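Side-chain contact in endonuclease V isoform X2 (Ciona intestinalis, PDB 6OZI), which probably cleaves inosine-containing nucleic acid strands in a metal-dependent way, as a member of the endonuclease V family: residues 113-118 with 130-135. The protein carries 1 engineered substitution. Residues are numbered along the deposited sequence; the frame is centred on the assembly and turned at random.
With nucleotides of chain C.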
loop_
_atom_site.group_PDB
_atom_site.type_symbol
_atom_site.label_atom_id
_atom_site.label_comp_id
_atom_site.label_asym_id
_atom_site.label_seq_id
_atom_site.Cartn_x
_atom_site.Cartn_y
_atom_site.Cartn_z
ATOM N N PHE A 113 13.085 -2.755 23.666
ATOM C CA PHE A 113 12.359 -3.074 22.444
ATOM C C PHE A 113 11.016 -2.352 22.388
ATOM O O PHE A 113 10.284 -2.296 23.382
ATOM C CB PHE A 113 12.102 -4.578 22.333
ATOM C CG PHE A 113 13.287 -5.370 21.883
ATOM C CD1 PHE A 113 14.224 -5.811 22.795
ATOM C CD2 PHE A 113 13.447 -5.706 20.548
ATOM C CE1 PHE A 113 15.314 -6.562 22.392
ATOM C CE2 PHE A 113 14.543 -6.460 20.132
ATOM C CZ PHE A 113 15.478 -6.886 21.060
ATOM N N LEU A 114 10.674 -1.843 21.210
ATOM C CA LEU A 114 9.303 -1.444 20.910
ATOM C C LEU A 114 8.581 -2.621 20.268
ATOM O O LEU A 114 9.066 -3.195 19.288
ATOM C CB LEU A 114 9.253 -0.239 19.966
ATOM C CG LEU A 114 10.071 0.991 20.362
ATOM C CD1 LEU A 114 9.823 2.136 19.383
ATOM C CD2 LEU A 114 9.761 1.420 21.792
ATOM N N LEU A 115 7.442 -2.997 20.837
ATOM C CA LEU A 115 6.654 -4.117 20.350
ATOM C C LEU A 115 5.267 -3.631 19.948
ATOM O O LEU A 115 4.692 -2.755 20.604
ATOM C CB LEU A 115 6.557 -5.210 21.418
ATOM C CG LEU A 115 7.903 -5.848 21.775
ATOM C CD1 LEU A 115 7.755 -6.835 22.920
ATOM C CD2 LEU A 115 8.514 -6.524 20.544
ATOM N N ASP A 116 4.738 -4.201 18.866
ATOM C CA ASP A 116 3.426 -3.809 18.369
ATOM C C ASP A 116 2.336 -4.279 19.318
ATOM O O ASP A 116 2.297 -5.449 19.705
ATOM C CB ASP A 116 3.169 -4.394 16.979
ATOM C CG ASP A 116 4.138 -3.881 15.940
ATOM O OD1 ASP A 116 3.922 -2.750 15.455
ATOM O OD2 ASP A 116 5.098 -4.605 15.600
ATOM N N GLY A 117 1.458 -3.370 19.704
ATOM C CA GLY A 117 0.389 -3.710 20.605
ATOM C C GLY A 117 0.628 -3.159 21.993
ATOM O O GLY A 117 1.449 -2.264 22.213
ATOM N N ASN A 118 -0.085 -3.734 22.948
ATOM C CA ASN A 118 -0.148 -3.209 24.300
ATOM C C ASN A 118 0.769 -3.970 25.247
ATOM O O ASN A 118 1.146 -5.121 25.005
ATOM C CB ASN A 118 -1.585 -3.275 24.811
ATOM C CG ASN A 118 -2.550 -2.600 23.875
ATOM O OD1 ASN A 118 -2.292 -1.488 23.419
ATOM N ND2 ASN A 118 -3.656 -3.272 23.560
ATOM N N SER A 130 4.415 -6.742 27.397
ATOM C CA SER A 130 4.813 -7.119 28.749
ATOM C C SER A 130 5.175 -8.595 28.829
ATOM O O SER A 130 6.203 -8.959 29.409
ATOM C CB SER A 130 3.686 -6.802 29.728
ATOM O OG SER A 130 3.316 -5.444 29.650
ATOM N N HIS A 131 4.332 -9.455 28.255
ATOM C CA HIS A 131 4.547 -10.897 28.278
ATOM C C HIS A 131 5.925 -11.267 27.729
ATOM O O HIS A 131 6.724 -11.944 28.393
ATOM C CB HIS A 131 3.427 -11.555 27.469
ATOM C CG HIS A 131 3.345 -13.043 27.606
ATOM N ND1 HIS A 131 2.150 -13.698 27.803
ATOM C CD2 HIS A 131 4.293 -14.006 27.524
ATOM C CE1 HIS A 131 2.367 -15.000 27.862
ATOM N NE2 HIS A 131 3.659 -15.213 27.700
ATOM N N LEU A 132 6.217 -10.814 26.509
ATOM C CA LEU A 132 7.510 -11.096 25.894
ATOM C C LEU A 132 8.648 -10.492 26.713
ATOM O O LEU A 132 9.702 -11.127 26.891
ATOM C CB LEU A 132 7.528 -10.564 24.456
ATOM C CG LEU A 132 6.937 -11.434 23.337
ATOM C CD1 LEU A 132 5.515 -11.929 23.644
ATOM C CD2 LEU A 132 6.968 -10.699 22.001
ATOM N N GLY A 133 8.435 -9.285 27.261
ATOM C CA GLY A 133 9.460 -8.690 28.107
ATOM C C GLY A 133 9.815 -9.562 29.300
ATOM O O GLY A 133 10.994 -9.811 29.580
ATOM N N VAL A 134 8.801 -10.071 30.001
ATOM C CA VAL A 134 9.072 -10.838 31.213
ATOM C C VAL A 134 9.661 -12.193 30.866
ATOM O O VAL A 134 10.631 -12.641 31.492
ATOM C CB VAL A 134 7.795 -10.990 32.063
ATOM C CG1 VAL A 134 8.010 -12.042 33.151
ATOM C CG2 VAL A 134 7.410 -9.659 32.692
ATOM N N LEU A 135 9.109 -12.860 29.849
ATOM C CA LEU A 135 9.601 -14.190 29.509
ATOM C C LEU A 135 11.014 -14.156 28.951
ATOM O O LEU A 135 11.704 -15.177 28.997
ATOM C CB LEU A 135 8.664 -14.878 28.514
ATOM C CG LEU A 135 7.354 -15.405 29.113
ATOM C CD1 LEU A 135 6.664 -16.370 28.161
ATOM C CD2 LEU A 135 7.609 -16.054 30.461
ATOM P P DI C 5 -8.135 -5.185 18.298
ATOM O OP1 DI C 5 -8.703 -4.139 17.379
ATOM O OP2 DI C 5 -8.046 -6.535 17.631
ATOM O "O5'" DI C 5 -6.686 -4.697 18.916
ATOM C "C5'" DI C 5 -6.413 -3.331 19.097
ATOM C "C4'" DI C 5 -4.922 -3.135 19.312
ATOM O "O4'" DI C 5 -4.515 -3.900 20.681
ATOM C "C3'" DI C 5 -4.203 -3.656 18.335
ATOM O "O3'" DI C 5 -3.009 -2.807 18.017
ATOM C "C2'" DI C 5 -3.696 -5.024 18.852
ATOM C "C1'" DI C 5 -3.640 -4.832 20.381
ATOM N N9 DI C 5 -3.984 -6.111 21.023
ATOM C C8 DI C 5 -5.001 -6.986 21.004
ATOM N N7 DI C 5 -4.665 -7.995 21.836
ATOM C C5 DI C 5 -3.471 -7.741 22.345
ATOM C C6 DI C 5 -2.592 -8.511 23.330
ATOM O O6 DI C 5 -2.943 -9.546 23.781
ATOM N N1 DI C 5 -1.327 -7.982 23.698
ATOM C C2 DI C 5 -0.876 -6.736 23.151
ATOM N N3 DI C 5 -1.714 -6.012 22.212
ATOM C C4 DI C 5 -3.037 -6.563 21.831
ATOM P P A C 6 -2.438 -2.734 16.516
ATOM O OP1 A C 6 -1.256 -1.837 16.516
ATOM O OP2 A C 6 -3.582 -2.462 15.607
ATOM O "O5'" A C 6 -1.896 -4.202 16.226
ATOM C "C5'" A C 6 -0.718 -4.683 16.858
ATOM C "C4'" A C 6 -0.353 -6.045 16.333
ATOM O "O4'" A C 6 -1.434 -6.965 16.619
ATOM C "C3'" A C 6 -0.183 -6.121 14.828
ATOM O "O3'" A C 6 1.121 -5.759 14.421
ATOM C "C2'" A C 6 -0.544 -7.566 14.505
ATOM O "O2'" A C 6 0.551 -8.431 14.768
ATOM C "C1'" A C 6 -1.622 -7.848 15.538
ATOM N N9 A C 6 -3.000 -7.678 15.043
ATOM C C8 A C 6 -3.922 -6.749 15.467
ATOM N N7 A C 6 -5.093 -6.864 14.892
ATOM C C5 A C 6 -4.938 -7.954 14.047
ATOM C C6 A C 6 -5.821 -8.600 13.160
ATOM N N6 A C 6 -7.090 -8.224 12.965
ATOM N N1 A C 6 -5.348 -9.665 12.471
ATOM C C2 A C 6 -4.079 -10.045 12.659
ATOM N N3 A C 6 -3.158 -9.521 13.465
ATOM C C4 A C 6 -3.658 -8.472 14.139
ATOM P P DT C 7 1.339 -5.059 13.000
ATOM O OP1 DT C 7 2.783 -4.809 12.845
ATOM O OP2 DT C 7 0.397 -3.921 12.905
ATOM O "O5'" DT C 7 0.863 -6.173 11.955
ATOM C "C5'" DT C 7 1.616 -7.366 11.759
ATOM C "C4'" DT C 7 0.932 -8.245 10.728
ATOM O "O4'" DT C 7 -0.480 -8.360 11.070
ATOM C "C3'" DT C 7 0.982 -7.697 9.295
ATOM O "O3'" DT C 7 1.105 -8.749 8.371
ATOM C "C2'" DT C 7 -0.362 -7.003 9.156
ATOM C "C1'" DT C 7 -1.262 -7.915 9.983
ATOM N N1 DT C 7 -2.474 -7.210 10.477
ATOM C C2 DT C 7 -3.708 -7.623 10.030
ATOM O O2 DT C 7 -3.860 -8.576 9.289
ATOM N N3 DT C 7 -4.765 -6.895 10.504
ATOM C C4 DT C 7 -4.714 -5.795 11.347
ATOM O O4 DT C 7 -5.723 -5.199 11.711
ATOM C C5 DT C 7 -3.387 -5.398 11.767
ATOM C C7 DT C 7 -3.210 -4.221 12.686
ATOM C C6 DT C 7 -2.339 -6.111 11.307
#
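L115 meets L132 where strand 112-116 packs against helix 128-136, its CD1 lying 4.0 Å from L132 CB and about as far from L132 CD2. The two side chains cross obliquely; with chi1 -64° at L115, CG stands anti to the carbonyl carbon, beside the backbone N, and CD1 is the methyl that meets L132. F94 of helix 86-104 packs on L132, and T140 touches L115, so this small apolar junction is buried between strand and helices. Next along the strand, D116 faces the nucleic acid of chain C: its CB lies 3.5 Å from O3' of the adenosine nucleotide, and OD1 is 3.5 Å from OP1 of DT7. Its carboxylate also lies close to that of D42, with K145 as a weak, distant ion-pair partner; the crowding of acidic groups by a phosphate is consistent with the metal-dependent chemistry of the RNase H-like fold. An asparagine in place of D116 would probably remove the charge that faces K145 in a long, weak ion pair and weaken the acidic cluster with D42. Strand 112-116, helix 128-136 and strand 140-144 form a beta-alpha-beta unit of this fold, the two strands running parallel and adjacent. At G117 a side chain would run into N3 of the deoxyinosine DI5, which approaches CA to 3.5 Å. The backbone N of N118 comes within 2.9 Å of that same N3, while ND2 of N118 lies 3.1 Å from O4' of the DI5 sugar. N118 O is 4.4 Å from the backbone N of S130, too long for a hydrogen bond, and merely brings the two backbones near; S130 OG is hydrogen-bonded to the carbonyl O of G205.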